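Local coordinates for protein concanavalin B (Canavalia ensiformis, PDB 6CAF) that may act as a carbohydrate-binding protein of jack bean seeds, built on the chitinase-like fold of glycosyl hydrolase family 18, at residues 186-191 with 209-214; 151-156 with 195-200. One frame throughout, in Å; residues are numbered along the deposited sequence.

Contact 1. Residues 186-191 with 209-214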
ATOM      1  N   ALA A 186       3.384  -1.580  -4.928  1.00 10.43           N
ATOM      2  CA  ALA A 186       4.461  -0.719  -4.457  1.00 10.82           C
ATOM      3  C   ALA A 186       3.937   0.650  -4.103  1.00 10.70           C
ATOM      4  O   ALA A 186       2.923   1.087  -4.655  1.00 11.45           O
ATOM      5  CB  ALA A 186       5.523  -0.578  -5.502  1.00 14.03           C
ATOM      6  N   ALA A 187       4.675   1.338  -3.236  1.00 10.80           N
ATOM      7  CA  ALA A 187       4.368   2.742  -2.883  1.00 10.57           C
ATOM      8  C   ALA A 187       5.623   3.599  -3.037  1.00 10.58           C
ATOM      9  O   ALA A 187       6.269   3.960  -2.049  1.00 13.16           O
ATOM     10  CB  ALA A 187       3.813   2.858  -1.480  1.00 11.65           C
ATOM     11  N   PRO A 188       5.986   3.932  -4.273  1.00 10.71           N
ATOM     12  CA  PRO A 188       7.105   4.861  -4.482  1.00 10.88           C
ATOM     13  C   PRO A 188       6.753   6.286  -4.081  1.00 11.71           C
ATOM     14  O   PRO A 188       5.579   6.644  -3.985  1.00 12.96           O
ATOM     15  CB  PRO A 188       7.345   4.761  -5.987  1.00 11.45           C
ATOM     16  CG  PRO A 188       5.971   4.526  -6.530  1.00 11.88           C
ATOM     17  CD  PRO A 188       5.317   3.590  -5.537  1.00 11.02           C
ATOM     18  N   GLY A 189       7.785   7.100  -3.940  1.00 12.43           N
ATOM     19  CA  GLY A 189       7.582   8.538  -3.832  1.00 13.23           C
ATOM     20  C   GLY A 189       7.117   9.136  -5.148  1.00 12.88           C
ATOM     21  O   GLY A 189       7.135   8.489  -6.165  1.00 15.75           O
ATOM     22  N   CYS A 190       6.692  10.384  -5.123  1.00 14.16           N
ATOM     23  CA  CYS A 190       6.091  10.952  -6.309  1.00 14.33           C
ATOM     24  C   CYS A 190       7.025  11.479  -7.356  1.00 14.06           C
ATOM     25  O   CYS A 190       6.565  11.724  -8.470  1.00 16.34           O
ATOM     26  CB  CYS A 190       5.009  11.975  -5.993  1.00 15.40           C
ATOM     27  SG  CYS A 190       5.446  13.345  -4.949  1.00 16.96           S
ATOM     28  N   LEU A 191       8.311  11.595  -7.088  1.00 15.74           N
ATOM     29  CA  LEU A 191       9.220  11.997  -8.169  0.50 15.99           C
ATOM     30  C   LEU A 191       9.830  10.772  -8.809  1.00 16.47           C
ATOM     31  O   LEU A 191      10.540  10.019  -8.161  1.00 19.56           O
ATOM     32  CB  LEU A 191      10.342  12.881  -7.671  0.50 16.54           C
ATOM     33  CG  LEU A 191      11.226  13.458  -8.811  0.50 17.60           C
ATOM     34  CD1 LEU A 191      10.416  14.115  -9.936  0.50 18.78           C
ATOM     35  CD2 LEU A 191      12.176  14.445  -8.208  0.50 19.77           C
ATOM     36  N   ILE A 209       0.554   0.335  -8.452  1.00 10.71           N
ATOM     37  CA  ILE A 209       1.513   1.311  -7.971  1.00 10.69           C
ATOM     38  C   ILE A 209       0.738   2.423  -7.273  1.00 10.60           C
ATOM     39  O   ILE A 209      -0.139   3.054  -7.870  1.00 11.42           O
ATOM     40  CB  ILE A 209       2.329   1.917  -9.131  1.00 11.83           C
ATOM     41  CG1 ILE A 209       3.013   0.830  -9.963  1.00 14.42           C
ATOM     42  CG2 ILE A 209       3.306   2.947  -8.622  1.00 12.39           C
ATOM     43  CD1 ILE A 209       4.095   0.100  -9.244  1.00 16.60           C
ATOM     44  N   PHE A 210       1.059   2.632  -6.000  1.00  9.97           N
ATOM     45  CA  PHE A 210       0.446   3.638  -5.153  1.00 10.36           C
ATOM     46  C   PHE A 210       1.452   4.777  -4.970  1.00 10.38           C
ATOM     47  O   PHE A 210       2.356   4.684  -4.149  1.00 12.50           O
ATOM     48  CB  PHE A 210       0.094   3.005  -3.799  1.00 10.97           C
ATOM     49  CG  PHE A 210      -0.962   1.950  -3.869  1.00 11.24           C
ATOM     50  CD1 PHE A 210      -0.650   0.636  -4.141  1.00 12.56           C
ATOM     51  CD2 PHE A 210      -2.294   2.277  -3.683  1.00 12.48           C
ATOM     52  CE1 PHE A 210      -1.631  -0.328  -4.198  1.00 13.50           C
ATOM     53  CE2 PHE A 210      -3.280   1.310  -3.746  1.00 13.38           C
ATOM     54  CZ  PHE A 210      -2.953   0.005  -4.042  1.00 13.75           C
ATOM     55  N   VAL A 211       1.333   5.814  -5.782  1.00 10.53           N
ATOM     56  CA  VAL A 211       2.334   6.858  -5.786  1.00 10.14           C
ATOM     57  C   VAL A 211       2.070   7.813  -4.630  1.00 10.81           C
ATOM     58  O   VAL A 211       0.966   8.347  -4.499  1.00 11.61           O
ATOM     59  CB  VAL A 211       2.297   7.604  -7.113  1.00 11.81           C
ATOM     60  CG1 VAL A 211       3.341   8.716  -7.120  1.00 12.67           C
ATOM     61  CG2 VAL A 211       2.547   6.668  -8.286  1.00 12.86           C
ATOM     62  N   ARG A 212       3.094   8.051  -3.821  1.00 10.88           N
ATOM     63  CA  ARG A 212       2.940   8.883  -2.632  1.00 11.45           C
ATOM     64  C   ARG A 212       3.096  10.358  -2.960  1.00 12.25           C
ATOM     65  O   ARG A 212       4.207  10.895  -3.005  1.00 13.33           O
ATOM     66  CB  ARG A 212       3.932   8.447  -1.555  1.00 11.96           C
ATOM     67  CG  ARG A 212       3.678   7.051  -1.052  1.00 14.41           C
ATOM     68  CD  ARG A 212       4.581   6.646   0.091  1.00 16.14           C
ATOM     69  NE  ARG A 212       5.845   6.178  -0.389  1.00 18.68           N
ATOM     70  CZ  ARG A 212       6.995   6.832  -0.331  1.00 18.03           C
ATOM     71  NH1 ARG A 212       7.072   8.021   0.207  1.00 24.05           N
ATOM     72  NH2 ARG A 212       8.068   6.269  -0.833  1.00 26.42           N
ATOM     73  N   PHE A 213       1.963  10.984  -3.218  1.00 12.27           N
ATOM     74  CA  PHE A 213       1.928  12.390  -3.613  1.00 13.07           C
ATOM     75  C   PHE A 213       1.868  13.293  -2.372  1.00 13.48           C
ATOM     76  O   PHE A 213       0.942  14.068  -2.189  1.00 16.19           O
ATOM     77  CB  PHE A 213       0.718  12.677  -4.533  1.00 14.39           C
ATOM     78  CG  PHE A 213       0.820  12.049  -5.905  1.00 12.58           C
ATOM     79  CD1 PHE A 213       1.638  12.591  -6.877  1.00 14.80           C
ATOM     80  CD2 PHE A 213       0.084  10.944  -6.225  1.00 12.97           C
ATOM     81  CE1 PHE A 213       1.702  12.048  -8.147  1.00 15.98           C
ATOM     82  CE2 PHE A 213       0.151  10.402  -7.479  1.00 13.25           C
ATOM     83  CZ  PHE A 213       0.986  10.934  -8.430  1.00 15.07           C
ATOM     84  N   TYR A 214       2.871  13.188  -1.508  1.00 13.15           N
ATOM     85  CA  TYR A 214       2.903  14.030  -0.329  1.00 14.01           C
ATOM     86  C   TYR A 214       4.309  13.999   0.233  1.00 15.00           C
ATOM     87  O   TYR A 214       5.134  13.143  -0.136  1.00 16.25           O
ATOM     88  CB  TYR A 214       1.847  13.570   0.710  1.00 16.24           C
ATOM     89  CG  TYR A 214       1.964  12.134   1.191  1.00 14.97           C
ATOM     90  CD1 TYR A 214       1.431  11.110   0.473  1.00 14.17           C
ATOM     91  CD2 TYR A 214       2.528  11.827   2.425  1.00 19.41           C
ATOM     92  CE1 TYR A 214       1.537   9.798   0.907  1.00 14.44           C
ATOM     93  CE2 TYR A 214       2.562  10.522   2.902  1.00 20.55           C
ATOM     94  CZ  TYR A 214       2.091   9.499   2.120  1.00 15.88           C
ATOM     95  OH  TYR A 214       2.161   8.190   2.571  1.00 18.21           O
TER
HETATM   96  O   HOH W   1       6.892  11.368  -1.992  1.00 23.22           O

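Contact 2. Residues 151-156 with 195-200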
ATOM      1  N   ILE A 151       1.272  -8.589  -1.331  1.00 10.58           N
ATOM      2  CA  ILE A 151       2.418  -8.027  -0.638  1.00 10.00           C
ATOM      3  C   ILE A 151       2.636  -6.643  -1.232  1.00  9.74           C
ATOM      4  O   ILE A 151       2.720  -6.482  -2.466  1.00 10.67           O
ATOM      5  CB  ILE A 151       3.701  -8.871  -0.827  1.00 10.29           C
ATOM      6  CG1 ILE A 151       3.495 -10.300  -0.329  1.00 11.09           C
ATOM      7  CG2 ILE A 151       4.887  -8.198  -0.163  1.00 11.26           C
ATOM      8  CD1 ILE A 151       3.227 -10.484   1.142  1.00 11.91           C
ATOM      9  N   HIS A 152       2.736  -5.648  -0.330  1.00  9.58           N
ATOM     10  CA  HIS A 152       2.885  -4.251  -0.695  1.00  9.26           C
ATOM     11  C   HIS A 152       4.271  -3.748  -0.297  1.00  9.26           C
ATOM     12  O   HIS A 152       4.682  -3.843   0.854  1.00 10.90           O
ATOM     13  CB  HIS A 152       1.808  -3.461   0.010  1.00  9.94           C
ATOM     14  CG  HIS A 152       1.827  -2.004  -0.231  1.00  9.50           C
ATOM     15  ND1 HIS A 152       1.713  -1.459  -1.482  1.00 10.86           N
ATOM     16  CD2 HIS A 152       1.818  -0.971   0.636  1.00 10.69           C
ATOM     17  CE1 HIS A 152       1.651  -0.146  -1.375  1.00 10.93           C
ATOM     18  NE2 HIS A 152       1.698   0.168  -0.097  1.00 11.19           N
ATOM     19  N   PHE A 153       5.002  -3.238  -1.292  1.00  9.87           N
ATOM     20  CA  PHE A 153       6.377  -2.785  -1.116  1.00 10.08           C
ATOM     21  C   PHE A 153       6.382  -1.293  -0.771  1.00 11.04           C
ATOM     22  O   PHE A 153       6.487  -0.435  -1.656  1.00 11.75           O
ATOM     23  CB  PHE A 153       7.173  -3.005  -2.403  1.00 10.70           C
ATOM     24  CG  PHE A 153       7.622  -4.410  -2.682  1.00 10.48           C
ATOM     25  CD1 PHE A 153       6.741  -5.467  -2.707  1.00 11.13           C
ATOM     26  CD2 PHE A 153       8.951  -4.634  -3.015  1.00 11.52           C
ATOM     27  CE1 PHE A 153       7.189  -6.727  -3.029  1.00 11.81           C
ATOM     28  CE2 PHE A 153       9.381  -5.877  -3.384  1.00 12.64           C
ATOM     29  CZ  PHE A 153       8.511  -6.929  -3.367  1.00 12.17           C
ATOM     30  N   ASP A 154       6.315  -0.963   0.515  1.00 11.19           N
ATOM     31  CA  ASP A 154       6.329   0.444   0.936  1.00 11.57           C
ATOM     32  C   ASP A 154       7.767   0.811   1.314  1.00 11.40           C
ATOM     33  O   ASP A 154       8.108   1.063   2.488  1.00 12.72           O
ATOM     34  CB  ASP A 154       5.333   0.706   2.069  1.00 12.08           C
ATOM     35  CG  ASP A 154       4.991   2.153   2.239  1.00 14.09           C
ATOM     36  OD1 ASP A 154       5.666   3.029   1.668  1.00 14.93           O
ATOM     37  OD2 ASP A 154       4.047   2.432   3.018  1.00 17.09           O
ATOM     38  N   ILE A 155       8.621   0.791   0.309  1.00 12.02           N
ATOM     39  CA  ILE A 155      10.046   0.864   0.533  1.00 12.42           C
ATOM     40  C   ILE A 155      10.469   2.322   0.498  1.00 13.30           C
ATOM     41  O   ILE A 155      10.856   2.860  -0.540  1.00 15.92           O
ATOM     42  CB  ILE A 155      10.807  -0.007  -0.479  1.00 13.02           C
ATOM     43  CG1 ILE A 155      10.250  -1.455  -0.514  1.00 12.80           C
ATOM     44  CG2 ILE A 155      12.302   0.017  -0.218  1.00 13.63           C
ATOM     45  CD1 ILE A 155      10.159  -2.123   0.824  1.00 13.76           C
ATOM     46  N   GLN A 156      10.346   2.976   1.645  1.00 15.71           N
ATOM     47  CA  GLN A 156      10.532   4.394   1.702  1.00 17.81           C
ATOM     48  C   GLN A 156      11.771   4.820   2.455  1.00 18.37           C
ATOM     49  O   GLN A 156      12.271   5.925   2.255  1.00 24.16           O
ATOM     50  CB  GLN A 156       9.269   5.123   2.169  1.00 29.34           C
ATOM     51  CG  GLN A 156       8.499   4.610   3.289  1.00 23.16           C
ATOM     52  CD  GLN A 156       7.480   5.570   3.778  1.00 19.70           C
ATOM     53  OE1 GLN A 156       7.808   6.502   4.487  1.00 20.65           O
ATOM     54  NE2 GLN A 156       6.239   5.372   3.377  1.00 19.12           N
ATOM     55  N   GLU A 195      14.023   6.548  -5.971  1.00 16.27           N
ATOM     56  CA  GLU A 195      15.390   6.169  -5.571  1.00 21.31           C
ATOM     57  C   GLU A 195      15.527   4.723  -5.140  1.00 17.83           C
ATOM     58  O   GLU A 195      16.594   4.128  -5.293  1.00 24.31           O
ATOM     59  CB  GLU A 195      15.860   7.073  -4.417  1.00 29.58           C
ATOM     60  CG  GLU A 195      16.887   6.479  -3.452  1.00 47.06           C
ATOM     61  CD  GLU A 195      17.471   7.500  -2.478  1.00 42.95           C
ATOM     62  OE1 GLU A 195      16.709   8.379  -1.990  1.00 53.78           O
ATOM     63  OE2 GLU A 195      18.702   7.420  -2.201  1.00 48.99           O
ATOM     64  N   TYR A 196      14.463   4.156  -4.591  1.00 15.04           N
ATOM     65  CA  TYR A 196      14.526   2.808  -4.060  1.00 14.54           C
ATOM     66  C   TYR A 196      13.857   1.758  -4.914  1.00 13.21           C
ATOM     67  O   TYR A 196      14.314   0.614  -4.962  1.00 16.06           O
ATOM     68  CB  TYR A 196      13.949   2.762  -2.642  1.00 15.95           C
ATOM     69  CG  TYR A 196      14.625   3.702  -1.720  1.00 17.44           C
ATOM     70  CD1 TYR A 196      15.961   3.537  -1.405  1.00 20.89           C
ATOM     71  CD2 TYR A 196      13.929   4.744  -1.120  1.00 19.64           C
ATOM     72  CE1 TYR A 196      16.611   4.416  -0.550  1.00 24.81           C
ATOM     73  CE2 TYR A 196      14.559   5.631  -0.263  1.00 26.17           C
ATOM     74  CZ  TYR A 196      15.903   5.454   0.023  1.00 29.00           C
ATOM     75  OH  TYR A 196      16.540   6.292   0.896  1.00 36.37           O
ATOM     76  N   LEU A 197      12.760   2.144  -5.575  1.00 11.62           N
ATOM     77  CA  LEU A 197      11.908   1.194  -6.241  1.00 10.96           C
ATOM     78  C   LEU A 197      11.973   1.250  -7.756  1.00 12.13           C
ATOM     79  O   LEU A 197      11.274   0.469  -8.405  1.00 12.98           O
ATOM     80  CB  LEU A 197      10.462   1.386  -5.776  1.00 12.39           C
ATOM     81  CG  LEU A 197      10.153   0.855  -4.378  1.00 12.43           C
ATOM     82  CD1 LEU A 197       8.828   1.418  -3.881  1.00 15.11           C
ATOM     83  CD2 LEU A 197      10.153  -0.658  -4.397  1.00 17.25           C
ATOM     84  N   ASP A 198      12.777   2.121  -8.361  1.00 11.67           N
ATOM     85  CA  ASP A 198      12.731   2.203  -9.814  1.00 12.45           C
ATOM     86  C   ASP A 198      13.049   0.877 -10.497  1.00 12.32           C
ATOM     87  O   ASP A 198      12.351   0.471 -11.421  1.00 13.47           O
ATOM     88  CB  ASP A 198      13.598   3.303 -10.398  1.00 14.45           C
ATOM     89  CG  ASP A 198      13.239   3.610 -11.866  1.00 15.85           C
ATOM     90  OD1 ASP A 198      12.064   3.872 -12.163  1.00 19.48           O
ATOM     91  OD2 ASP A 198      14.146   3.563 -12.707  1.00 19.37           O
ATOM     92  N   ASN A 199      14.128   0.210 -10.080  1.00 12.33           N
ATOM     93  CA  ASN A 199      14.461  -1.056 -10.744  1.00 13.49           C
ATOM     94  C   ASN A 199      13.324  -2.065 -10.573  1.00 13.25           C
ATOM     95  O   ASN A 199      12.968  -2.788 -11.517  1.00 14.03           O
ATOM     96  CB  ASN A 199      15.759  -1.653 -10.224  1.00 15.40           C
ATOM     97  CG  ASN A 199      16.964  -0.959 -10.746  1.00 22.28           C
ATOM     98  OD1 ASN A 199      16.925  -0.253 -11.731  1.00 27.14           O
ATOM     99  ND2 ASN A 199      18.077  -1.243 -10.124  1.00 32.92           N
ATOM    100  N   ALA A 200      12.758  -2.142  -9.369  1.00 11.66           N
ATOM    101  CA  ALA A 200      11.630  -3.049  -9.182  1.00 11.68           C
ATOM    102  C   ALA A 200      10.462  -2.675 -10.100  1.00 10.78           C
ATOM    103  O   ALA A 200       9.847  -3.547 -10.731  1.00 12.16           O
ATOM    104  CB  ALA A 200      11.215  -3.066  -7.723  1.00 11.81           C
TER

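Contact 1. Residues 186-191 with 209-214
Ala186 and Ile209 pair as parallel strand neighbours, and Phe210 N donates a nearly straight bond of 2.8 Å to Ala186 O. One residue on, Ala187 CA approaches Phe210 O at 3.1 Å in a CA-H...O contact, and the backbones meet again where Arg212 N binds Pro188 O at 2.9 Å. Apolar atoms fill the tight flank: Pro188 CG lies 3.7 Å from Ile209 CG2, the two side chains crossing at about a right angle, while Val211 CG1, anti to its backbone N (chi1 179°), reaches Cys190 CA and also sits over a face of the Phe213 ring, near the rim. Cys190 CB packs obliquely on that ring, 3.5 Å from Phe213 CD1, and its sulfur continues into the disulfide with Cys219.

The other flank is polar and partly open. Arg212, bent at chi3 (-83°), folds back to grip Ala187 O side-on: NE donates at 2.8 Å from above the carbonyl plane, and NH2 adds a longer bond to the same oxygen, which lies in the guanidinium plane. Gly189 CA covers one guanidinium face near its rim. Beyond, a water joins Cys190 N to Tyr214 O. Adjacent parallel strands continuing side by side into their C-terminal loops are characteristic of the TIM barrel of family 18, whose substrate groove in active relatives lies at this end.

Contact 2. Residues 151-156 with 195-200
Leu197, just ahead of helix 198-202, reaches into the angle between Phe153 and Ile155. Its CB leads toward the strand segment, and with chi1 at -75° CG stands anti to the carbonyl carbon and comes within 4.0 Å of Ile155 CB. There the chain forks. CD1 settles against backbone, 3.7 Å from Phe153 O, whereas CD2 stays among carbons: it lies 4.0 Å from Ile155 CG1 and 4.3 Å from Phe153 CB, and approaches the Phe153 ring obliquely. Leu197 and Ile155 cross at about a right angle.

Tyr196 takes up the outer part of the contact. Its CB meets Ile155 CG2 at 4.0 Å, and its ring slants across the carbonyls that follow the strand, with CD2 near Ile155 O and CE2 3.4 Å from Gln156 O. The centre of one ring face is covered by Glu195 CG. No hydrogen bond spans the two segments, so the join rests on van der Waals packing. Within 151-156, Gln156 NE2 donates an almost straight bond of 3.0 Å to Asp154 OD1, meeting it from above the carboxylate plane.

Asp194 receives the backbone N-H groups of both Tyr196 and Leu197. Phe153 also packs on Leu167 and Leu171, and Ile155 on Trp164, all three from helix 164-178, so the region where strand 150-154 runs into its loop packs on both that helix and the loop before helix 198-202.

How the contacts relate
The two contacts, centred about 9 Å apart, occupy the same end of one parallel barrel sheet, in which strands 150-154, 183-186 and 208-212 are consecutive neighbours. Their segments alternate along the chain: 151-156, 186-191, 195-200, 209-214. Contact 1 joins strands 183-186 and 208-212 and their loops, whereas contact 2 ties strand 150-154 and the residues after it to the loop leading into helix 198-202, which lies in the connection between strands 183-186 and 208-212. They touch directly: Ala187 N probably donates to Phe153 O at 3.0 Å, and Arg212 NH2 packs on Gln156 CB. Together they knit three successive strand ends into one rim, on the side where family 18 relatives bind carbohydrate.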